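Local coordinates for protein Vv2_1132 (Vibrio vulnificus CMCP6, PDB 5Y9S) that probably binds promoter DNA through a winged helix-turn-helix domain and regulates transcription as a tetrameric LysR-type regulator, likely in response to a small effector molecule, at residues 33-37 with 38-42; 107-110 with 111-115; 166-169 with 170-174; 184-187 with 188-192. One frame throughout, in Å; residues are numbered along the deposited sequence.

Contact 1 of 4, residues 33-37 with 38-42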
ATOM      1  N   ARG D  33       0.409 -10.487 -22.444  1.00 24.00           N
ATOM      2  CA  ARG D  33      -0.777 -10.654 -21.612  1.00 16.45           C
ATOM      3  C   ARG D  33      -1.740 -11.721 -22.136  1.00 23.55           C
ATOM      4  O   ARG D  33      -2.852 -11.851 -21.610  1.00 23.60           O
ATOM      5  CB  ARG D  33      -1.506  -9.316 -21.459  1.00 21.97           C
ATOM      6  CG  ARG D  33      -0.613  -8.202 -20.898  1.00 26.49           C
ATOM      7  CD  ARG D  33      -0.532  -8.251 -19.371  1.00 24.25           C
ATOM      8  NE  ARG D  33      -1.820  -8.019 -18.727  1.00 24.57           N
ATOM      9  CZ  ARG D  33      -2.327  -8.799 -17.782  1.00 24.08           C
ATOM     10  NH1 ARG D  33      -3.497  -8.513 -17.233  1.00 29.29           N
ATOM     11  NH2 ARG D  33      -1.661  -9.870 -17.386  1.00 22.87           N
ATOM     12  N   PHE D  34      -1.353 -12.463 -23.176  1.00 28.25           N
ATOM     13  CA  PHE D  34      -2.098 -13.639 -23.646  1.00 37.04           C
ATOM     14  C   PHE D  34      -3.537 -13.306 -24.043  1.00 37.13           C
ATOM     15  O   PHE D  34      -4.472 -14.049 -23.729  1.00 38.46           O
ATOM     16  CB  PHE D  34      -2.058 -14.759 -22.594  1.00 40.67           C
ATOM     17  CG  PHE D  34      -0.664 -15.071 -22.121  1.00 45.22           C
ATOM     18  CD1 PHE D  34       0.284 -15.557 -23.013  1.00 51.47           C
ATOM     19  CD2 PHE D  34      -0.283 -14.821 -20.810  1.00 44.78           C
ATOM     20  CE1 PHE D  34       1.579 -15.828 -22.605  1.00 51.41           C
ATOM     21  CE2 PHE D  34       1.017 -15.081 -20.391  1.00 49.13           C
ATOM     22  CZ  PHE D  34       1.948 -15.589 -21.293  1.00 49.89           C
ATOM     23  N   VAL D  35      -3.722 -12.188 -24.755  1.00 41.57           N
ATOM     24  CA  VAL D  35      -5.020 -11.812 -25.320  1.00 27.70           C
ATOM     25  C   VAL D  35      -4.796 -11.301 -26.744  1.00 31.71           C
ATOM     26  O   VAL D  35      -3.655 -11.080 -27.175  1.00 24.50           O
ATOM     27  CB  VAL D  35      -5.754 -10.754 -24.462  1.00 27.26           C
ATOM     28  CG1 VAL D  35      -6.038 -11.299 -23.069  1.00 33.36           C
ATOM     29  CG2 VAL D  35      -4.934  -9.458 -24.371  1.00 23.47           C
ATOM     30  N   THR D  36      -5.901 -11.128 -27.488  1.00 26.51           N
ATOM     31  CA  THR D  36      -5.804 -10.577 -28.840  1.00 38.44           C
ATOM     32  C   THR D  36      -5.174  -9.184 -28.807  1.00 48.33           C
ATOM     33  O   THR D  36      -5.296  -8.444 -27.824  1.00 49.81           O
ATOM     34  CB  THR D  36      -7.179 -10.514 -29.521  1.00 30.55           C
ATOM     35  OG1 THR D  36      -8.067  -9.662 -28.782  1.00 37.47           O
ATOM     36  CG2 THR D  36      -7.806 -11.918 -29.631  1.00 30.94           C
ATOM     37  N   GLN D  37      -4.453  -8.847 -29.886  1.00 47.88           N
ATOM     38  CA  GLN D  37      -4.066  -7.458 -30.127  1.00 40.32           C
ATOM     39  C   GLN D  37      -5.263  -6.541 -29.941  1.00 33.67           C
ATOM     40  O   GLN D  37      -5.156  -5.448 -29.358  1.00 22.82           O
ATOM     41  CB  GLN D  37      -3.512  -7.322 -31.538  1.00 39.63           C
ATOM     42  CG  GLN D  37      -2.687  -6.086 -31.803  1.00 40.73           C
ATOM     43  CD  GLN D  37      -1.753  -6.314 -32.969  1.00 50.97           C
ATOM     44  OE1 GLN D  37      -1.647  -7.442 -33.461  1.00 56.02           O
ATOM     45  NE2 GLN D  37      -1.073  -5.255 -33.426  1.00 56.34           N
ATOM     46  N   SER D  38      -6.419  -7.006 -30.401  1.00 30.84           N
ATOM     47  CA  SER D  38      -7.728  -6.406 -30.217  1.00 29.52           C
ATOM     48  C   SER D  38      -8.029  -6.125 -28.760  1.00 29.60           C
ATOM     49  O   SER D  38      -8.032  -4.961 -28.332  1.00 31.20           O
ATOM     50  CB  SER D  38      -8.797  -7.350 -30.781  1.00 32.83           C
ATOM     51  OG  SER D  38     -10.081  -7.135 -30.195  1.00 42.20           O
ATOM     52  N   ALA D  39      -8.313  -7.197 -28.003  1.00 27.93           N
ATOM     53  CA  ALA D  39      -8.779  -7.031 -26.631  1.00 31.54           C
ATOM     54  C   ALA D  39      -7.812  -6.197 -25.805  1.00 18.78           C
ATOM     55  O   ALA D  39      -8.248  -5.433 -24.943  1.00 20.19           O
ATOM     56  CB  ALA D  39      -9.010  -8.391 -25.972  1.00 40.59           C
ATOM     57  N   PHE D  40      -6.512  -6.288 -26.078  1.00 18.78           N
ATOM     58  CA  PHE D  40      -5.563  -5.465 -25.344  1.00 18.60           C
ATOM     59  C   PHE D  40      -5.867  -3.986 -25.533  1.00 24.50           C
ATOM     60  O   PHE D  40      -5.954  -3.232 -24.558  1.00 28.82           O
ATOM     61  CB  PHE D  40      -4.134  -5.755 -25.767  1.00 18.25           C
ATOM     62  CG  PHE D  40      -3.120  -5.105 -24.865  1.00 19.53           C
ATOM     63  CD1 PHE D  40      -2.893  -5.606 -23.590  1.00 16.76           C
ATOM     64  CD2 PHE D  40      -2.435  -3.975 -25.268  1.00 17.97           C
ATOM     65  CE1 PHE D  40      -1.969  -5.000 -22.737  1.00 21.02           C
ATOM     66  CE2 PHE D  40      -1.516  -3.358 -24.417  1.00 20.90           C
ATOM     67  CZ  PHE D  40      -1.285  -3.874 -23.145  1.00 19.05           C
ATOM     68  N   SER D  41      -6.042  -3.566 -26.794  1.00 18.92           N
ATOM     69  CA  SER D  41      -6.393  -2.185 -27.121  1.00 23.67           C
ATOM     70  C   SER D  41      -7.628  -1.738 -26.365  1.00 18.72           C
ATOM     71  O   SER D  41      -7.661  -0.637 -25.805  1.00 18.32           O
ATOM     72  CB  SER D  41      -6.645  -2.041 -28.617  1.00 20.16           C
ATOM     73  OG  SER D  41      -5.442  -1.714 -29.251  1.00 38.52           O
ATOM     74  N   ARG D  42      -8.658  -2.584 -26.353  1.00 18.92           N
ATOM     75  CA  ARG D  42      -9.898  -2.237 -25.668  1.00 20.77           C
ATOM     76  C   ARG D  42      -9.678  -2.120 -24.169  1.00 26.98           C
ATOM     77  O   ARG D  42     -10.311  -1.286 -23.509  1.00 26.50           O
ATOM     78  CB  ARG D  42     -10.976  -3.275 -25.987  1.00 30.82           C
ATOM     79  CG  ARG D  42     -12.414  -2.796 -25.800  1.00 43.31           C
ATOM     80  CD  ARG D  42     -13.369  -3.707 -26.580  1.00 51.31           C
ATOM     81  NE  ARG D  42     -13.273  -3.505 -28.026  1.00 55.85           N
ATOM     82  CZ  ARG D  42     -12.940  -4.445 -28.909  1.00 56.18           C
ATOM     83  NH1 ARG D  42     -12.658  -5.680 -28.498  1.00 55.60           N
ATOM     84  NH2 ARG D  42     -12.896  -4.150 -30.211  1.00 47.59           N
TER
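The chain reaches T36 in extended form and then turns into a helix: F40 N donates to T36 O at 3.0 Å, and S41 N reaches Q37 O in a weak bond of the same i to i+4 kind. T36 is the N-cap. Its OG1 sits between its own backbone N and carbonyl carbon (chi1 61°), which swings the hydroxyl over the first turn to take the A39 N-H at 2.6 Å, nearly straight at 172°. S38 CB, 3.1 Å from T36 OG1, and the A39 methyl, both in this first turn, pack close to the same oxygen. This is the turn of the LysR-family helix-turn-helix: a Schellman motif with F34 at positive phi ends helix 26-32, and the cap starts helix 37-51, the position of the recognition helix in this family. V35 CG2 comes to the edge of the F40 ring, near its plane, and lies 4.0 Å from F40 CB. R33 approaches the same ring obliquely, CG against CE1 at 3.9 Å, while its guanidinium turns to a salt bridge with D16. The F40 side chain is buried against F26, A29 and A30 of helix 26-32 and L20 of helix 11-22.

Contact 2 of 4, residues 107-110 with 111-115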
ATOM      1  N   HIS D 107      19.259 -24.373   1.368  1.00 30.54           N
ATOM      2  CA  HIS D 107      19.644 -24.482  -0.038  1.00 30.45           C
ATOM      3  C   HIS D 107      20.761 -25.494  -0.241  1.00 40.06           C
ATOM      4  O   HIS D 107      20.719 -26.292  -1.187  1.00 31.59           O
ATOM      5  CB  HIS D 107      20.092 -23.124  -0.572  1.00 29.15           C
ATOM      6  CG  HIS D 107      18.964 -22.219  -0.947  1.00 23.82           C
ATOM      7  ND1 HIS D 107      18.106 -21.676  -0.017  1.00 28.88           N
ATOM      8  CD2 HIS D 107      18.552 -21.764  -2.154  1.00 25.99           C
ATOM      9  CE1 HIS D 107      17.217 -20.917  -0.634  1.00 24.59           C
ATOM     10  NE2 HIS D 107      17.467 -20.953  -1.932  1.00 23.46           N
ATOM     11  N   THR D 108      21.779 -25.463   0.626  1.00 40.52           N
ATOM     12  CA  THR D 108      22.936 -26.329   0.429  1.00 45.32           C
ATOM     13  C   THR D 108      22.526 -27.791   0.494  1.00 39.80           C
ATOM     14  O   THR D 108      22.857 -28.582  -0.396  1.00 36.84           O
ATOM     15  CB  THR D 108      24.013 -26.023   1.473  1.00 53.25           C
ATOM     16  OG1 THR D 108      23.487 -26.251   2.787  1.00 58.32           O
ATOM     17  CG2 THR D 108      24.444 -24.571   1.374  1.00 56.95           C
ATOM     18  N   LEU D 109      21.769 -28.159   1.530  1.00 39.94           N
ATOM     19  CA  LEU D 109      21.378 -29.551   1.698  1.00 33.43           C
ATOM     20  C   LEU D 109      20.554 -30.037   0.522  1.00 34.16           C
ATOM     21  O   LEU D 109      20.584 -31.228   0.192  1.00 29.00           O
ATOM     22  CB  LEU D 109      20.600 -29.716   3.003  1.00 37.18           C
ATOM     23  CG  LEU D 109      21.362 -29.469   4.309  1.00 29.61           C
ATOM     24  CD1 LEU D 109      20.455 -29.723   5.497  1.00 28.77           C
ATOM     25  CD2 LEU D 109      22.594 -30.366   4.364  1.00 25.64           C
ATOM     26  N   ALA D 110      19.842 -29.126  -0.144  1.00 33.55           N
ATOM     27  CA  ALA D 110      18.947 -29.521  -1.224  1.00 35.21           C
ATOM     28  C   ALA D 110      19.677 -30.038  -2.465  1.00 42.45           C
ATOM     29  O   ALA D 110      19.041 -30.697  -3.295  1.00 46.59           O
ATOM     30  CB  ALA D 110      18.045 -28.345  -1.604  1.00 22.81           C
ATOM     31  N   VAL D 111      20.976 -29.760  -2.632  1.00 31.90           N
ATOM     32  CA  VAL D 111      21.668 -30.164  -3.848  1.00 29.21           C
ATOM     33  C   VAL D 111      22.661 -31.298  -3.616  1.00 34.01           C
ATOM     34  O   VAL D 111      22.847 -32.128  -4.511  1.00 34.09           O
ATOM     35  CB  VAL D 111      22.356 -28.970  -4.554  1.00 36.32           C
ATOM     36  CG1 VAL D 111      21.447 -27.760  -4.583  1.00 34.52           C
ATOM     37  CG2 VAL D 111      23.679 -28.610  -3.906  1.00 41.03           C
ATOM     38  N   ASN D 112      23.283 -31.384  -2.444  1.00 34.94           N
ATOM     39  CA  ASN D 112      24.320 -32.381  -2.213  1.00 41.17           C
ATOM     40  C   ASN D 112      23.933 -33.410  -1.163  1.00 40.45           C
ATOM     41  O   ASN D 112      24.679 -34.378  -0.960  1.00 46.59           O
ATOM     42  CB  ASN D 112      25.628 -31.691  -1.813  1.00 49.08           C
ATOM     43  CG  ASN D 112      25.386 -30.433  -1.009  1.00 59.95           C
ATOM     44  OD1 ASN D 112      24.725 -30.475   0.037  1.00 64.86           O
ATOM     45  ND2 ASN D 112      25.896 -29.296  -1.500  1.00 56.14           N
ATOM     46  N   LEU D 113      22.788 -33.247  -0.499  1.00 42.34           N
ATOM     47  CA  LEU D 113      22.297 -34.273   0.411  1.00 34.11           C
ATOM     48  C   LEU D 113      21.067 -34.980  -0.142  1.00 32.88           C
ATOM     49  O   LEU D 113      21.110 -36.190  -0.371  1.00 21.71           O
ATOM     50  CB  LEU D 113      21.992 -33.682   1.795  1.00 42.28           C
ATOM     51  CG  LEU D 113      21.658 -34.750   2.844  1.00 39.51           C
ATOM     52  CD1 LEU D 113      22.912 -35.515   3.220  1.00 30.23           C
ATOM     53  CD2 LEU D 113      21.010 -34.139   4.082  1.00 35.10           C
ATOM     54  N   LEU D 114      19.975 -34.252  -0.384  1.00 28.84           N
ATOM     55  CA  LEU D 114      18.729 -34.918  -0.763  1.00 28.44           C
ATOM     56  C   LEU D 114      18.857 -35.761  -2.032  1.00 30.41           C
ATOM     57  O   LEU D 114      18.483 -36.945  -1.995  1.00 36.72           O
ATOM     58  CB  LEU D 114      17.609 -33.871  -0.857  1.00 31.01           C
ATOM     59  CG  LEU D 114      17.331 -33.231   0.507  1.00 37.76           C
ATOM     60  CD1 LEU D 114      16.125 -32.338   0.457  1.00 41.83           C
ATOM     61  CD2 LEU D 114      17.151 -34.304   1.579  1.00 47.85           C
ATOM     62  N   PRO D 115      19.375 -35.259  -3.155  1.00 30.39           N
ATOM     63  CA  PRO D 115      19.424 -36.116  -4.354  1.00 26.30           C
ATOM     64  C   PRO D 115      20.216 -37.396  -4.149  1.00 31.36           C
ATOM     65  O   PRO D 115      19.804 -38.465  -4.618  1.00 43.03           O
ATOM     66  CB  PRO D 115      20.073 -35.203  -5.407  1.00 28.56           C
ATOM     67  CG  PRO D 115      19.749 -33.824  -4.955  1.00 33.19           C
ATOM     68  CD  PRO D 115      19.787 -33.873  -3.455  1.00 27.39           C
TER
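L109 and L113 lie side by side and point the same way. In L113 the CB comes first, 3.3 Å from L109 O, tucked beside the carbonyl that its own backbone N also approaches. From there CG stands anti to the backbone N (chi1 -172°), which carries the branch alongside L109, and at the tip CD2 meets L109 CD2 at 4.1 Å. The oxygen at the root of this pair holds two N-H groups. L114 N comes almost in line with the C=O bond at 3.1 Å, with a C=O...N angle of 167°; L113 N, also at 3.1 Å, is tilted well out of the carbonyl plane. One residue earlier, T108 O accepts V111 N from above its carbonyl plane, and N112 N adds a weak bond to the same acceptor. P115 has no N-H to give, and its CD instead rests 3.3 Å from A110 O. That oxygen is hydrogen-bonded by S237 OG of the second subunit, whose L234 packs on A110 and V111. L114 packs on I103 and C105 of strand 100-105. The bonding thus changes from i+3 at T108 O to shared i+4 and i+5 at L109 O, where helix 107-112 gives way to helix 114-120, directly after the first strand of a periplasmic-binding-protein-like effector domain, at the face where two such domains meet.

Contact 3 of 4, residues 166-169 with 170-174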
ATOM      1  N   LEU D 166      11.171 -24.384  24.947  1.00 35.43           N
ATOM      2  CA  LEU D 166      10.132 -25.375  25.190  1.00 47.04           C
ATOM      3  C   LEU D 166      10.470 -26.696  24.489  1.00 43.36           C
ATOM      4  O   LEU D 166      11.005 -26.712  23.375  1.00 44.40           O
ATOM      5  CB  LEU D 166       8.785 -24.804  24.709  1.00 44.12           C
ATOM      6  CG  LEU D 166       8.616 -23.267  24.802  1.00 35.55           C
ATOM      7  CD1 LEU D 166       7.286 -22.728  24.202  1.00 22.00           C
ATOM      8  CD2 LEU D 166       8.772 -22.775  26.241  1.00 34.65           C
ATOM      9  N   SER D 167      10.167 -27.813  25.150  1.00 42.58           N
ATOM     10  CA  SER D 167      10.498 -29.119  24.581  1.00 52.82           C
ATOM     11  C   SER D 167       9.592 -29.441  23.383  1.00 52.54           C
ATOM     12  O   SER D 167       8.553 -28.810  23.165  1.00 48.79           O
ATOM     13  CB  SER D 167      10.380 -30.208  25.642  1.00 58.80           C
ATOM     14  OG  SER D 167      10.958 -31.417  25.178  1.00 64.35           O
ATOM     15  N   LEU D 168       9.982 -30.460  22.605  1.00 57.35           N
ATOM     16  CA  LEU D 168       9.387 -30.668  21.284  1.00 51.10           C
ATOM     17  C   LEU D 168       8.781 -32.047  21.010  1.00 54.82           C
ATOM     18  O   LEU D 168       8.037 -32.169  20.025  1.00 40.55           O
ATOM     19  CB  LEU D 168      10.428 -30.389  20.192  1.00 41.20           C
ATOM     20  CG  LEU D 168      10.844 -28.922  20.021  1.00 50.58           C
ATOM     21  CD1 LEU D 168      12.000 -28.804  19.018  1.00 47.29           C
ATOM     22  CD2 LEU D 168       9.659 -28.017  19.634  1.00 35.53           C
ATOM     23  N   GLU D 169       9.059 -33.089  21.804  1.00 55.72           N
ATOM     24  CA  GLU D 169       8.697 -34.416  21.299  1.00 63.35           C
ATOM     25  C   GLU D 169       7.228 -34.778  21.500  1.00 56.29           C
ATOM     26  O   GLU D 169       6.819 -35.860  21.078  1.00 52.60           O
ATOM     27  CB  GLU D 169       9.584 -35.520  21.886  1.00 70.78           C
ATOM     28  CG  GLU D 169      10.170 -35.295  23.249  1.00 76.15           C
ATOM     29  CD  GLU D 169      11.070 -36.454  23.637  1.00 85.40           C
ATOM     30  OE1 GLU D 169      11.386 -37.272  22.744  1.00 88.23           O
ATOM     31  OE2 GLU D 169      11.449 -36.560  24.824  1.00 87.94           O
ATOM     32  N   ASP D 170       6.424 -33.902  22.094  1.00 56.61           N
ATOM     33  CA  ASP D 170       4.974 -33.995  21.961  1.00 59.56           C
ATOM     34  C   ASP D 170       4.479 -33.572  20.579  1.00 58.35           C
ATOM     35  O   ASP D 170       3.289 -33.742  20.274  1.00 51.03           O
ATOM     36  CB  ASP D 170       4.304 -33.123  23.031  1.00 68.56           C
ATOM     37  CG  ASP D 170       5.001 -31.764  23.206  1.00 70.30           C
ATOM     38  OD1 ASP D 170       6.256 -31.746  23.305  1.00 69.37           O
ATOM     39  OD2 ASP D 170       4.297 -30.719  23.247  1.00 61.65           O
ATOM     40  N   LYS D 171       5.359 -33.022  19.740  1.00 60.79           N
ATOM     41  CA  LYS D 171       4.951 -32.393  18.490  1.00 50.44           C
ATOM     42  C   LYS D 171       5.765 -32.917  17.308  1.00 46.41           C
ATOM     43  O   LYS D 171       5.203 -33.264  16.261  1.00 43.99           O
ATOM     44  CB  LYS D 171       5.098 -30.872  18.610  1.00 47.30           C
ATOM     45  CG  LYS D 171       4.231 -30.232  19.689  1.00 51.22           C
ATOM     46  CD  LYS D 171       3.893 -28.765  19.379  1.00 55.60           C
ATOM     47  CE  LYS D 171       5.064 -27.815  19.670  1.00 55.68           C
ATOM     48  NZ  LYS D 171       4.670 -26.363  19.574  1.00 52.87           N
ATOM     49  N   LEU D 172       7.087 -32.975  17.469  1.00 41.80           N
ATOM     50  CA  LEU D 172       8.004 -33.366  16.410  1.00 34.22           C
ATOM     51  C   LEU D 172       8.797 -34.597  16.812  1.00 41.71           C
ATOM     52  O   LEU D 172       9.124 -34.790  17.990  1.00 41.42           O
ATOM     53  CB  LEU D 172       8.993 -32.245  16.069  1.00 27.64           C
ATOM     54  CG  LEU D 172       8.368 -30.872  15.868  1.00 29.10           C
ATOM     55  CD1 LEU D 172       9.432 -29.799  15.670  1.00 31.17           C
ATOM     56  CD2 LEU D 172       7.422 -30.928  14.691  1.00 30.24           C
ATOM     57  N   GLU D 173       9.117 -35.418  15.815  1.00 37.90           N
ATOM     58  CA  GLU D 173      10.100 -36.477  15.966  1.00 33.45           C
ATOM     59  C   GLU D 173      11.342 -36.146  15.141  1.00 40.26           C
ATOM     60  O   GLU D 173      11.254 -35.531  14.074  1.00 42.55           O
ATOM     61  CB  GLU D 173       9.542 -37.828  15.540  1.00 25.16           C
ATOM     62  CG  GLU D 173      10.452 -39.005  15.883  1.00 29.54           C
ATOM     63  CD  GLU D 173       9.960 -40.307  15.297  1.00 42.57           C
ATOM     64  OE1 GLU D 173      10.712 -41.299  15.358  1.00 50.62           O
ATOM     65  OE2 GLU D 173       8.824 -40.341  14.776  1.00 45.57           O
ATOM     66  N   LYS D 174      12.502 -36.556  15.646  1.00 36.29           N
ATOM     67  CA  LYS D 174      13.769 -36.252  15.005  1.00 33.14           C
ATOM     68  C   LYS D 174      14.613 -37.510  14.923  1.00 37.44           C
ATOM     69  O   LYS D 174      14.574 -38.361  15.815  1.00 49.77           O
ATOM     70  CB  LYS D 174      14.527 -35.146  15.745  1.00 37.93           C
ATOM     71  CG  LYS D 174      15.470 -35.596  16.851  1.00 43.41           C
ATOM     72  CD  LYS D 174      16.227 -34.405  17.435  1.00 39.97           C
ATOM     73  CE  LYS D 174      17.227 -34.857  18.488  1.00 51.86           C
ATOM     74  NZ  LYS D 174      16.594 -35.690  19.570  1.00 59.47           N
TER
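L168 and L172 meet methyl to methyl, CD1 to CD1 at 4.3 Å, a light touch between two side chains that share a third neighbour: both rest on F143 of helix 139-147, and L172 reaches L146 as well. At their root L172 CB lies 4.1 Å from L168 O. That oxygen closes a single alpha-turn, with a beta-turn bond inside it, leading into strand 172-186. L172 N comes to it nearly head-on at 2.8 Å, with an N-H...O angle of 174°, whereas K171 N, at the same length, stands above the carbonyl plane. K171 CB sits 3.5 Å from L168 O, and its chain, bent at chi3, runs on to E147 of helix 139-147, with which NZ forms a salt bridge. D170 folds back instead: with CG held between its backbone N and carbonyl carbon (chi1 42°), OD1 comes within 3.4 Å of L168 C, without a bond to E169 N. E169 CA points its hydrogen at L172 O, 3.4 Å away and almost straight. Y61 of the third subunit packs on L168, so this turn at the head of strand 172-186 also faces another chain. Two N-H groups on one carbonyl fix the backbone where the loop becomes strand, while the leucines and the K171 ammonium tie the turn to one helix by both apolar and ionic contacts.

Contact 4 of 4, residues 184-187 with 188-192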
ATOM      1  N   PRO D 184      38.922 -29.076   6.591  1.00 26.43           N
ATOM      2  CA  PRO D 184      39.580 -28.071   5.744  1.00 23.94           C
ATOM      3  C   PRO D 184      40.117 -28.735   4.483  1.00 23.67           C
ATOM      4  O   PRO D 184      40.796 -29.763   4.555  1.00 36.78           O
ATOM      5  CB  PRO D 184      40.712 -27.549   6.629  1.00 25.22           C
ATOM      6  CG  PRO D 184      41.061 -28.737   7.502  1.00 28.65           C
ATOM      7  CD  PRO D 184      39.769 -29.496   7.723  1.00 23.64           C
ATOM      8  N   VAL D 185      39.798 -28.156   3.325  1.00 23.37           N
ATOM      9  CA  VAL D 185      40.240 -28.680   2.039  1.00 23.97           C
ATOM     10  C   VAL D 185      40.980 -27.599   1.266  1.00 29.26           C
ATOM     11  O   VAL D 185      40.796 -26.398   1.494  1.00 23.59           O
ATOM     12  CB  VAL D 185      39.075 -29.210   1.178  1.00 25.28           C
ATOM     13  CG1 VAL D 185      38.462 -30.466   1.813  1.00 27.55           C
ATOM     14  CG2 VAL D 185      38.049 -28.093   0.940  1.00 22.66           C
ATOM     15  N   VAL D 186      41.801 -28.055   0.315  1.00 25.09           N
ATOM     16  CA  VAL D 186      42.663 -27.174  -0.466  1.00 25.64           C
ATOM     17  C   VAL D 186      42.976 -27.855  -1.789  1.00 27.51           C
ATOM     18  O   VAL D 186      42.994 -29.085  -1.881  1.00 28.06           O
ATOM     19  CB  VAL D 186      43.954 -26.825   0.321  1.00 29.72           C
ATOM     20  CG1 VAL D 186      44.829 -28.032   0.471  1.00 26.93           C
ATOM     21  CG2 VAL D 186      44.703 -25.695  -0.347  1.00 38.98           C
ATOM     22  N   ALA D 187      43.225 -27.049  -2.819  1.00 27.37           N
ATOM     23  CA  ALA D 187      43.646 -27.609  -4.093  1.00 27.07           C
ATOM     24  C   ALA D 187      45.035 -28.232  -3.935  1.00 34.46           C
ATOM     25  O   ALA D 187      45.852 -27.736  -3.152  1.00 28.39           O
ATOM     26  CB  ALA D 187      43.652 -26.536  -5.185  1.00 27.05           C
ATOM     27  N   PRO D 188      45.315 -29.338  -4.628  1.00 36.22           N
ATOM     28  CA  PRO D 188      46.601 -30.024  -4.408  1.00 36.97           C
ATOM     29  C   PRO D 188      47.813 -29.145  -4.646  1.00 35.68           C
ATOM     30  O   PRO D 188      48.815 -29.275  -3.931  1.00 44.36           O
ATOM     31  CB  PRO D 188      46.538 -31.190  -5.402  1.00 37.92           C
ATOM     32  CG  PRO D 188      45.072 -31.465  -5.544  1.00 40.73           C
ATOM     33  CD  PRO D 188      44.416 -30.114  -5.499  1.00 37.89           C
ATOM     34  N   ARG D 189      47.754 -28.239  -5.620  1.00 30.72           N
ATOM     35  CA  ARG D 189      48.945 -27.452  -5.921  1.00 40.71           C
ATOM     36  C   ARG D 189      49.353 -26.571  -4.738  1.00 46.84           C
ATOM     37  O   ARG D 189      50.550 -26.389  -4.483  1.00 55.42           O
ATOM     38  CB  ARG D 189      48.709 -26.636  -7.192  1.00 31.51           C
ATOM     39  CG  ARG D 189      48.338 -25.210  -6.967  1.00 42.63           C
ATOM     40  CD  ARG D 189      47.387 -24.712  -8.030  1.00 43.01           C
ATOM     41  NE  ARG D 189      47.200 -23.279  -7.875  1.00 46.86           N
ATOM     42  CZ  ARG D 189      46.172 -22.607  -8.372  1.00 63.73           C
ATOM     43  NH1 ARG D 189      46.078 -21.295  -8.168  1.00 69.30           N
ATOM     44  NH2 ARG D 189      45.240 -23.248  -9.074  1.00 67.59           N
ATOM     45  N   LEU D 190      48.377 -26.081  -3.972  1.00 39.19           N
ATOM     46  CA  LEU D 190      48.583 -25.196  -2.835  1.00 32.41           C
ATOM     47  C   LEU D 190      49.008 -25.910  -1.559  1.00 42.85           C
ATOM     48  O   LEU D 190      49.289 -25.226  -0.564  1.00 39.54           O
ATOM     49  CB  LEU D 190      47.300 -24.438  -2.540  1.00 34.23           C
ATOM     50  CG  LEU D 190      47.253 -22.982  -2.961  1.00 37.08           C
ATOM     51  CD1 LEU D 190      45.989 -22.371  -2.432  1.00 32.64           C
ATOM     52  CD2 LEU D 190      48.460 -22.279  -2.400  1.00 42.38           C
ATOM     53  N   LEU D 191      49.050 -27.247  -1.547  1.00 42.59           N
ATOM     54  CA  LEU D 191      49.200 -27.966  -0.283  1.00 41.23           C
ATOM     55  C   LEU D 191      50.544 -27.674   0.395  1.00 49.45           C
ATOM     56  O   LEU D 191      50.618 -27.596   1.627  1.00 50.43           O
ATOM     57  CB  LEU D 191      49.022 -29.468  -0.519  1.00 36.53           C
ATOM     58  CG  LEU D 191      48.995 -30.315   0.755  1.00 40.16           C
ATOM     59  CD1 LEU D 191      47.641 -30.203   1.398  1.00 30.13           C
ATOM     60  CD2 LEU D 191      49.359 -31.784   0.485  1.00 43.55           C
ATOM     61  N   GLU D 192      51.618 -27.513  -0.381  1.00 53.71           N
ATOM     62  CA  GLU D 192      52.919 -27.290   0.242  1.00 59.53           C
ATOM     63  C   GLU D 192      53.101 -25.860   0.736  1.00 55.74           C
ATOM     64  O   GLU D 192      53.951 -25.622   1.598  1.00 62.13           O
ATOM     65  CB  GLU D 192      54.054 -27.661  -0.721  1.00 68.48           C
ATOM     66  CG  GLU D 192      54.410 -26.597  -1.755  1.00 73.48           C
ATOM     67  CD  GLU D 192      55.683 -26.933  -2.533  1.00 69.49           C
ATOM     68  OE1 GLU D 192      55.651 -27.876  -3.354  1.00 66.78           O
ATOM     69  OE2 GLU D 192      56.711 -26.248  -2.330  1.00 66.69           O
TER
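A187 O takes the N-H of L190 at 3.1 Å, a weak bond because the N-H...O angle is only 133°; R189 N lies almost as near the same oxygen, but at too poor an angle to count. Together with the backbone bond from L191 N to P188 O, this winds the chain into a helical turn straight after the strand. The side chain that bridges strand and turn is V186. Its two methyls go to different leucines. CG2, anti to the backbone N (chi1 of 68° being measured to CG1), presses on L190 CB at 3.6 Å and lies 4.1 Å from L190 CD1. CG1, held between the backbone N and the carbonyl carbon, meets L191 CD1 at 3.7 Å. Each leucine crosses the valine at about a right angle, and with one methyl given to each, V186 sits between two consecutive residues of the turn. Next along, A187 CB lies 3.7 Å from P188 CD, and the proline ring begins the turn on the exposed side. R189 NH2 makes a weak bond to G244 O, and S193 OG, a little further on in the loop, hydrogen-bonds L190 O, while V186 also packs on A268 and pairs through its backbone with V266. A helical turn thus follows the end of strand 172-186 in the periplasmic-binding-protein-like effector-binding domain, with V186 packed on its two leucines, and leads on toward strand 199-205.

In the fold
The four contacts follow one another along the chain without overlap. Contact 1 stands apart in the helix-turn-helix domain, its centre 43 to 61 Å from the centres of the others, with helix 67-90 lying between it and the effector-binding part in sequence. Contacts 2, 3 and 4 belong to the effector-binding domain. Contacts 3 and 4 mark the two ends of strand 172-186, their centres about 43 Å apart, and contact 2 lies about 24 and 25 Å from them, centre to centre, and 11 Å from the centre of the chain. Contact 2 meets another effector-binding domain, in the second subunit, and contact 3 meets the DNA-binding part of a third, consistent with a tetramer.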